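Local coordinates for nucleoprotein (Sendai virus, PDB 6M7D) that coats the viral genomic RNA, one subunit per six nucleotides, forming the helical nucleocapsid that protects it from nucleases, the encapsidated RNA being the template for transcription and replication, at residues L167-V172 with G203-A208; V174-V179 with Q255-Y260. All blocks are in the same frame, centred on the assembly; numbering follows the deposited sequence.

Interaction 1: L167-V172 with G203-A208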
ATOM      1  N   LEU A 167      -0.782  12.732  16.831  1.00  7.71           N
ATOM      2  CA  LEU A 167      -1.344  11.421  16.548  1.00  7.71           C
ATOM      3  C   LEU A 167      -1.443  11.178  15.051  1.00  7.71           C
ATOM      4  O   LEU A 167      -1.195  10.064  14.579  1.00  7.71           O
ATOM      5  CB  LEU A 167      -2.713  11.298  17.207  1.00  7.71           C
ATOM      6  CG  LEU A 167      -3.387   9.935  17.114  1.00  7.71           C
ATOM      7  CD1 LEU A 167      -2.732   8.950  18.055  1.00  7.71           C
ATOM      8  CD2 LEU A 167      -4.856  10.071  17.405  1.00  7.71           C
ATOM      9  N   GLY A 168      -1.799  12.208  14.284  1.00  6.52           N
ATOM     10  CA  GLY A 168      -1.840  12.064  12.845  1.00  6.52           C
ATOM     11  C   GLY A 168      -0.474  11.806  12.252  1.00  6.52           C
ATOM     12  O   GLY A 168      -0.342  11.021  11.319  1.00  6.52           O
ATOM     13  N   ALA A 169       0.558  12.461  12.781  1.00  6.32           N
ATOM     14  CA  ALA A 169       1.917  12.159  12.345  1.00  6.32           C
ATOM     15  C   ALA A 169       2.229  10.681  12.529  1.00  6.32           C
ATOM     16  O   ALA A 169       2.651   9.998  11.587  1.00  6.32           O
ATOM     17  CB  ALA A 169       2.917  13.017  13.114  1.00  6.32           C
ATOM     18  N   ILE A 170       1.989  10.165  13.734  1.00  5.77           N
ATOM     19  CA  ILE A 170       2.326   8.770  14.028  1.00  5.77           C
ATOM     20  C   ILE A 170       1.532   7.818  13.134  1.00  5.77           C
ATOM     21  O   ILE A 170       2.081   6.882  12.536  1.00  5.77           O
ATOM     22  CB  ILE A 170       2.095   8.469  15.518  1.00  5.77           C
ATOM     23  CG1 ILE A 170       2.929   9.407  16.383  1.00  5.77           C
ATOM     24  CG2 ILE A 170       2.436   7.033  15.829  1.00  5.77           C
ATOM     25  CD1 ILE A 170       2.678   9.247  17.857  1.00  5.77           C
ATOM     26  N   ILE A 171       0.226   8.047  13.024  1.00  4.98           N
ATOM     27  CA  ILE A 171      -0.627   7.126  12.285  1.00  4.98           C
ATOM     28  C   ILE A 171      -0.337   7.197  10.792  1.00  4.98           C
ATOM     29  O   ILE A 171      -0.292   6.169  10.103  1.00  4.98           O
ATOM     30  CB  ILE A 171      -2.098   7.420  12.610  1.00  4.98           C
ATOM     31  CG1 ILE A 171      -2.371   7.071  14.070  1.00  4.98           C
ATOM     32  CG2 ILE A 171      -3.016   6.650  11.696  1.00  4.98           C
ATOM     33  CD1 ILE A 171      -3.723   7.450  14.536  1.00  4.98           C
ATOM     34  N   VAL A 172      -0.129   8.405  10.270  1.00  4.52           N
ATOM     35  CA  VAL A 172       0.259   8.576   8.880  1.00  4.52           C
ATOM     36  C   VAL A 172       1.540   7.820   8.594  1.00  4.52           C
ATOM     37  O   VAL A 172       1.702   7.237   7.520  1.00  4.52           O
ATOM     38  CB  VAL A 172       0.397  10.075   8.560  1.00  4.52           C
ATOM     39  CG1 VAL A 172       1.383  10.312   7.439  1.00  4.52           C
ATOM     40  CG2 VAL A 172      -0.932  10.625   8.186  1.00  4.52           C
ATOM     41  N   GLY A 203       4.393  19.273   6.507  1.00  8.22           N
ATOM     42  CA  GLY A 203       4.317  19.634   7.933  1.00  8.22           C
ATOM     43  C   GLY A 203       3.443  18.664   8.701  1.00  8.22           C
ATOM     44  O   GLY A 203       3.296  18.848   9.923  1.00  8.22           O
ATOM     45  N   THR A 204       2.880  17.664   8.014  1.00  7.36           N
ATOM     46  CA  THR A 204       2.076  16.671   8.713  1.00  7.36           C
ATOM     47  C   THR A 204       2.895  15.945   9.769  1.00  7.36           C
ATOM     48  O   THR A 204       2.422  15.718  10.888  1.00  7.36           O
ATOM     49  CB  THR A 204       1.498  15.680   7.706  1.00  7.36           C
ATOM     50  OG1 THR A 204       0.460  16.320   6.961  1.00  7.36           O
ATOM     51  CG2 THR A 204       0.937  14.455   8.401  1.00  7.36           C
ATOM     52  N   VAL A 205       4.125  15.581   9.434  1.00  7.65           N
ATOM     53  CA  VAL A 205       5.020  14.878  10.339  1.00  7.65           C
ATOM     54  C   VAL A 205       6.137  15.837  10.712  1.00  7.65           C
ATOM     55  O   VAL A 205       6.892  16.288   9.844  1.00  7.65           O
ATOM     56  CB  VAL A 205       5.572  13.594   9.705  1.00  7.65           C
ATOM     57  CG1 VAL A 205       6.312  12.774  10.731  1.00  7.65           C
ATOM     58  CG2 VAL A 205       4.450  12.785   9.107  1.00  7.65           C
ATOM     59  N   LYS A 206       6.231  16.165  11.993  1.00 11.16           N
ATOM     60  CA  LYS A 206       7.313  17.002  12.478  1.00 11.16           C
ATOM     61  C   LYS A 206       8.516  16.140  12.836  1.00 11.16           C
ATOM     62  O   LYS A 206       8.427  14.919  12.940  1.00 11.16           O
ATOM     63  CB  LYS A 206       6.862  17.825  13.680  1.00 11.16           C
ATOM     64  CG  LYS A 206       6.465  19.237  13.336  1.00 11.16           C
ATOM     65  CD  LYS A 206       5.122  19.271  12.654  1.00 11.16           C
ATOM     66  CE  LYS A 206       4.722  20.686  12.314  1.00 11.16           C
ATOM     67  NZ  LYS A 206       3.357  20.729  11.742  1.00 11.16           N
ATOM     68  N   GLY A 207       9.657  16.799  13.034  1.00  9.14           N
ATOM     69  CA  GLY A 207      10.903  16.071  13.205  1.00  9.14           C
ATOM     70  C   GLY A 207      10.950  15.212  14.451  1.00  9.14           C
ATOM     71  O   GLY A 207      11.709  14.243  14.510  1.00  9.14           O
ATOM     72  N   ALA A 208      10.142  15.542  15.458  1.00 10.33           N
ATOM     73  CA  ALA A 208      10.215  14.817  16.720  1.00 10.33           C
ATOM     74  C   ALA A 208       9.477  13.488  16.661  1.00 10.33           C
ATOM     75  O   ALA A 208       9.732  12.606  17.486  1.00 10.33           O
ATOM     76  CB  ALA A 208       9.660  15.675  17.851  1.00 10.33           C
TER
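A169 meets the bend of the loop at T204 and V205. The methyl CB of A169 lies 3.5 Å from T204 O and 3.9 Å from V205 CA. It therefore packs on loop backbone as much as on a side chain. The CA atoms of A169 and V205 are 4.6 Å apart, which brings the loop close to the helix at this point.

V205 straddles this spot with its two branches. V205 CG1 stands anti to its own backbone N (chi1 -171°) and approaches A169 CB at 4.2 Å. CG2 sits beside that N and comes over the A169 backbone. V205 CG2 also reaches V172 CG1, at 4.3 Å. One turn of helix on from A169, the other branch of V172 takes the second loop side chain: V172 CG2 lies 4.3 Å from T204 CG2. The contact is apolar, small and buried, and no hydrogen bond crosses it.

The loop is shaped just before this point. G203 is the first residue to leave the helical conformation after helix 188-202, and its phi is positive. The K206 side chain reaches back along the loop, and K206 NZ donates to G203 O at 2.6 Å. The C=O...N angle is 142°, and NZ is tilted 16° from the carbonyl plane. K206 also makes a cation-pi contact with Y161.

The contact joins the N-terminal half of helix 163-181 to the loop between helices 188-202 and 213-225. F199 of helix 188-202 touches V172, T204 and V205, and L196 of the same helix adds to the packing on V205. Helix 249-261 borders the contact through N253, which meets both V172 and T204, and through L250, which packs on V172.

Interaction 2: V174-V179 with Q255-Y260. With nucleotides of chain B.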
ATOM      1  N   VAL A 174       2.591   5.083  10.160  1.00  4.36           N
ATOM      2  CA  VAL A 174       2.251   3.661  10.101  1.00  4.36           C
ATOM      3  C   VAL A 174       1.703   3.304   8.722  1.00  4.36           C
ATOM      4  O   VAL A 174       2.069   2.283   8.120  1.00  4.36           O
ATOM      5  CB  VAL A 174       1.262   3.308  11.223  1.00  4.36           C
ATOM      6  CG1 VAL A 174       0.817   1.868  11.111  1.00  4.36           C
ATOM      7  CG2 VAL A 174       1.890   3.564  12.572  1.00  4.36           C
ATOM      8  N   TRP A 175       0.842   4.160   8.182  1.00  3.82           N
ATOM      9  CA  TRP A 175       0.315   3.919   6.843  1.00  3.82           C
ATOM     10  C   TRP A 175       1.411   3.995   5.781  1.00  3.82           C
ATOM     11  O   TRP A 175       1.423   3.212   4.818  1.00  3.82           O
ATOM     12  CB  TRP A 175      -0.800   4.914   6.557  1.00  3.82           C
ATOM     13  CG  TRP A 175      -2.049   4.618   7.297  1.00  3.82           C
ATOM     14  CD1 TRP A 175      -2.318   4.904   8.595  1.00  3.82           C
ATOM     15  CD2 TRP A 175      -3.207   3.968   6.784  1.00  3.82           C
ATOM     16  NE1 TRP A 175      -3.571   4.479   8.926  1.00  3.82           N
ATOM     17  CE2 TRP A 175      -4.140   3.897   7.829  1.00  3.82           C
ATOM     18  CE3 TRP A 175      -3.547   3.441   5.541  1.00  3.82           C
ATOM     19  CZ2 TRP A 175      -5.384   3.326   7.669  1.00  3.82           C
ATOM     20  CZ3 TRP A 175      -4.780   2.873   5.389  1.00  3.82           C
ATOM     21  CH2 TRP A 175      -5.686   2.826   6.441  1.00  3.82           C
ATOM     22  N   ILE A 176       2.339   4.938   5.933  1.00  3.59           N
ATOM     23  CA  ILE A 176       3.452   5.042   4.999  1.00  3.59           C
ATOM     24  C   ILE A 176       4.280   3.770   5.030  1.00  3.59           C
ATOM     25  O   ILE A 176       4.805   3.327   4.003  1.00  3.59           O
ATOM     26  CB  ILE A 176       4.305   6.283   5.312  1.00  3.59           C
ATOM     27  CG1 ILE A 176       3.520   7.553   5.036  1.00  3.59           C
ATOM     28  CG2 ILE A 176       5.538   6.305   4.457  1.00  3.59           C
ATOM     29  CD1 ILE A 176       4.170   8.777   5.576  1.00  3.59           C
ATOM     30  N   VAL A 177       4.414   3.161   6.207  1.00  3.82           N
ATOM     31  CA  VAL A 177       5.045   1.849   6.275  1.00  3.82           C
ATOM     32  C   VAL A 177       4.276   0.858   5.419  1.00  3.82           C
ATOM     33  O   VAL A 177       4.861   0.147   4.596  1.00  3.82           O
ATOM     34  CB  VAL A 177       5.155   1.365   7.730  1.00  3.82           C
ATOM     35  CG1 VAL A 177       5.599  -0.074   7.753  1.00  3.82           C
ATOM     36  CG2 VAL A 177       6.122   2.225   8.503  1.00  3.82           C
ATOM     37  N   LEU A 178       2.952   0.821   5.574  1.00  3.30           N
ATOM     38  CA  LEU A 178       2.150  -0.106   4.774  1.00  3.30           C
ATOM     39  C   LEU A 178       2.378   0.074   3.279  1.00  3.30           C
ATOM     40  O   LEU A 178       2.201  -0.875   2.510  1.00  3.30           O
ATOM     41  CB  LEU A 178       0.661   0.046   5.085  1.00  3.30           C
ATOM     42  CG  LEU A 178      -0.235  -0.935   4.316  1.00  3.30           C
ATOM     43  CD1 LEU A 178       0.067  -2.350   4.737  1.00  3.30           C
ATOM     44  CD2 LEU A 178      -1.705  -0.641   4.469  1.00  3.30           C
ATOM     45  N   VAL A 179       2.754   1.278   2.846  1.00  2.87           N
ATOM     46  CA  VAL A 179       2.932   1.523   1.411  1.00  2.87           C
ATOM     47  C   VAL A 179       3.832   0.467   0.771  1.00  2.87           C
ATOM     48  O   VAL A 179       3.568   0.005  -0.345  1.00  2.87           O
ATOM     49  CB  VAL A 179       3.472   2.941   1.151  1.00  2.87           C
ATOM     50  CG1 VAL A 179       3.779   3.125  -0.322  1.00  2.87           C
ATOM     51  CG2 VAL A 179       2.480   3.967   1.576  1.00  2.87           C
ATOM     52  N   GLN A 255      -5.842   8.936   3.108  1.00  4.04           N
ATOM     53  CA  GLN A 255      -6.240   8.756   1.718  1.00  4.04           C
ATOM     54  C   GLN A 255      -5.098   9.055   0.761  1.00  4.04           C
ATOM     55  O   GLN A 255      -4.985   8.413  -0.284  1.00  4.04           O
ATOM     56  CB  GLN A 255      -7.441   9.634   1.395  1.00  4.04           C
ATOM     57  CG  GLN A 255      -8.731   9.138   1.979  1.00  4.04           C
ATOM     58  CD  GLN A 255      -9.156   7.808   1.408  1.00  4.04           C
ATOM     59  OE1 GLN A 255      -9.454   7.697   0.227  1.00  4.04           O
ATOM     60  NE2 GLN A 255      -9.200   6.793   2.252  1.00  4.04           N
ATOM     61  N   ILE A 256      -4.245  10.017   1.097  1.00  2.82           N
ATOM     62  CA  ILE A 256      -3.038  10.259   0.308  1.00  2.82           C
ATOM     63  C   ILE A 256      -2.138   9.023   0.317  1.00  2.82           C
ATOM     64  O   ILE A 256      -1.732   8.500  -0.735  1.00  2.82           O
ATOM     65  CB  ILE A 256      -2.308  11.501   0.849  1.00  2.82           C
ATOM     66  CG1 ILE A 256      -3.163  12.747   0.631  1.00  2.82           C
ATOM     67  CG2 ILE A 256      -0.950  11.657   0.212  1.00  2.82           C
ATOM     68  CD1 ILE A 256      -2.772  13.912   1.477  1.00  2.82           C
ATOM     69  N   VAL A 257      -1.822   8.534   1.513  1.00  2.27           N
ATOM     70  CA  VAL A 257      -0.983   7.350   1.643  1.00  2.27           C
ATOM     71  C   VAL A 257      -1.617   6.161   0.934  1.00  2.27           C
ATOM     72  O   VAL A 257      -0.921   5.336   0.341  1.00  2.27           O
ATOM     73  CB  VAL A 257      -0.717   7.046   3.126  1.00  2.27           C
ATOM     74  CG1 VAL A 257      -0.026   5.732   3.257  1.00  2.27           C
ATOM     75  CG2 VAL A 257       0.127   8.126   3.742  1.00  2.27           C
ATOM     76  N   GLY A 258      -2.943   6.051   0.979  1.00  1.77           N
ATOM     77  CA  GLY A 258      -3.604   4.937   0.335  1.00  1.77           C
ATOM     78  C   GLY A 258      -3.613   5.046  -1.169  1.00  1.77           C
ATOM     79  O   GLY A 258      -3.591   4.032  -1.866  1.00  1.77           O
ATOM     80  N   ASN A 259      -3.675   6.267  -1.690  1.00  1.64           N
ATOM     81  CA  ASN A 259      -3.408   6.493  -3.100  1.00  1.64           C
ATOM     82  C   ASN A 259      -2.022   5.995  -3.468  1.00  1.64           C
ATOM     83  O   ASN A 259      -1.793   5.565  -4.602  1.00  1.64           O
ATOM     84  CB  ASN A 259      -3.584   7.982  -3.410  1.00  1.64           C
ATOM     85  CG  ASN A 259      -2.918   8.408  -4.697  1.00  1.64           C
ATOM     86  OD1 ASN A 259      -3.460   8.215  -5.785  1.00  1.64           O
ATOM     87  ND2 ASN A 259      -1.743   9.016  -4.582  1.00  1.64           N
ATOM     88  N   TYR A 260      -1.088   6.036  -2.520  1.00  1.92           N
ATOM     89  CA  TYR A 260       0.208   5.394  -2.756  1.00  1.92           C
ATOM     90  C   TYR A 260       0.170   3.879  -2.567  1.00  1.92           C
ATOM     91  O   TYR A 260       0.979   3.169  -3.164  1.00  1.92           O
ATOM     92  CB  TYR A 260       1.273   5.983  -1.845  1.00  1.92           C
ATOM     93  CG  TYR A 260       1.694   7.358  -2.246  1.00  1.92           C
ATOM     94  CD1 TYR A 260       2.438   7.568  -3.388  1.00  1.92           C
ATOM     95  CD2 TYR A 260       1.336   8.452  -1.488  1.00  1.92           C
ATOM     96  CE1 TYR A 260       2.816   8.826  -3.757  1.00  1.92           C
ATOM     97  CE2 TYR A 260       1.707   9.710  -1.853  1.00  1.92           C
ATOM     98  CZ  TYR A 260       2.448   9.893  -2.983  1.00  1.92           C
ATOM     99  OH  TYR A 260       2.820  11.159  -3.330  1.00  1.92           O
TER
ATOM    100  P     U B   6       9.142   9.109  -6.478  1.00  0.00           P
ATOM    101  OP1   U B   6      10.054  10.252  -6.313  1.00  0.00           O
ATOM    102  OP2   U B   6       9.127   8.050  -5.460  1.00  0.00           O
ATOM    103  O5'   U B   6       7.665   9.661  -6.640  1.00  0.00           O
ATOM    104  C5'   U B   6       7.300  10.479  -7.739  1.00  0.00           C
ATOM    105  C4'   U B   6       5.807  10.549  -7.894  1.00  0.00           C
ATOM    106  O4'   U B   6       5.313   9.304  -8.444  1.00  0.00           O
ATOM    107  C3'   U B   6       5.012  10.713  -6.614  1.00  0.00           C
ATOM    108  O3'   U B   6       5.019  12.037  -6.094  1.00  0.00           O
ATOM    109  C2'   U B   6       3.640  10.196  -7.024  1.00  0.00           C
ATOM    110  O2'   U B   6       2.944  11.163  -7.793  1.00  0.00           O
ATOM    111  C1'   U B   6       4.020   9.037  -7.947  1.00  0.00           C
ATOM    112  N1    U B   6       4.016   7.734  -7.233  1.00  0.00           N
ATOM    113  C2    U B   6       2.830   7.028  -7.194  1.00  0.00           C
ATOM    114  O2    U B   6       1.813   7.406  -7.724  1.00  0.00           O
ATOM    115  N3    U B   6       2.851   5.852  -6.512  1.00  0.00           N
ATOM    116  C4    U B   6       3.924   5.312  -5.860  1.00  0.00           C
ATOM    117  O4    U B   6       3.786   4.239  -5.287  1.00  0.00           O
ATOM    118  C5    U B   6       5.117   6.094  -5.936  1.00  0.00           C
ATOM    119  C6    U B   6       5.122   7.244  -6.598  1.00  0.00           C
TER
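V257 has CG1 anti to its backbone N (chi1 172°), which directs this methyl at W175 and V179 of the facing helix. V257 CG1 lies 3.5 Å from W175 CB and 3.5 Å from V179 CG2. It also rests on the backbone carbonyl of W175. The other branch, V257 CG2, meets I176 CG1 at 3.7 Å, and these two side chains cross at about a right angle. V257 is thus the central residue of the contact, touching three side chains of the other helix.

V179 continues the packing one turn on. V179 CG1 is also anti to the backbone N, and it reaches Y260 CB at 4.1 Å. Beyond CB the Y260 ring turns away from helix 174-179 toward the RNA. The edge of the ring faces the base of U6 of chain B, with Y260 CD1 3.6 Å from N3 of U6. Y260 CE1 lies near the ribose C2'. N259 ND2 sits 4.3 Å above one face of the Y260 ring, over its centre. R195 makes a cation-pi contact with Y260, and both residues bind RNA. V179 thus packs on CB of a side chain whose ring lies against the RNA.

The axes of segments 174-179 and 255-260 come within 8.9 Å at an angle of 8°, nearly parallel, and no hydrogen bond links these segments. F199 of helix 188-202 touches both I176 and V257. Helix 227-239 covers W175 through M233, T236 and L237, while helix 213-225 packs against V174, V177 and L178.

Overall arrangement
Interactions 1 and 2 share helix 163-181, and their centres are 13 Å apart. Interaction 1 uses its N-terminal half and interaction 2 its C-terminal half. The segments alternate along the chain: 167-172, 174-179, 203-208, then 255-260. The two contacts touch where V172 O packs against V257 CG2. F199 of helix 188-202 lines both. Together they tie helix 163-181 to a loop and to helix 249-261 in a mostly helical region, probably all within Ncore. Interaction 2 reaches the RNA through Y260. Interaction 1 is farther off, its nearest atom about 13 Å from the nucleic acid, and is structural packing.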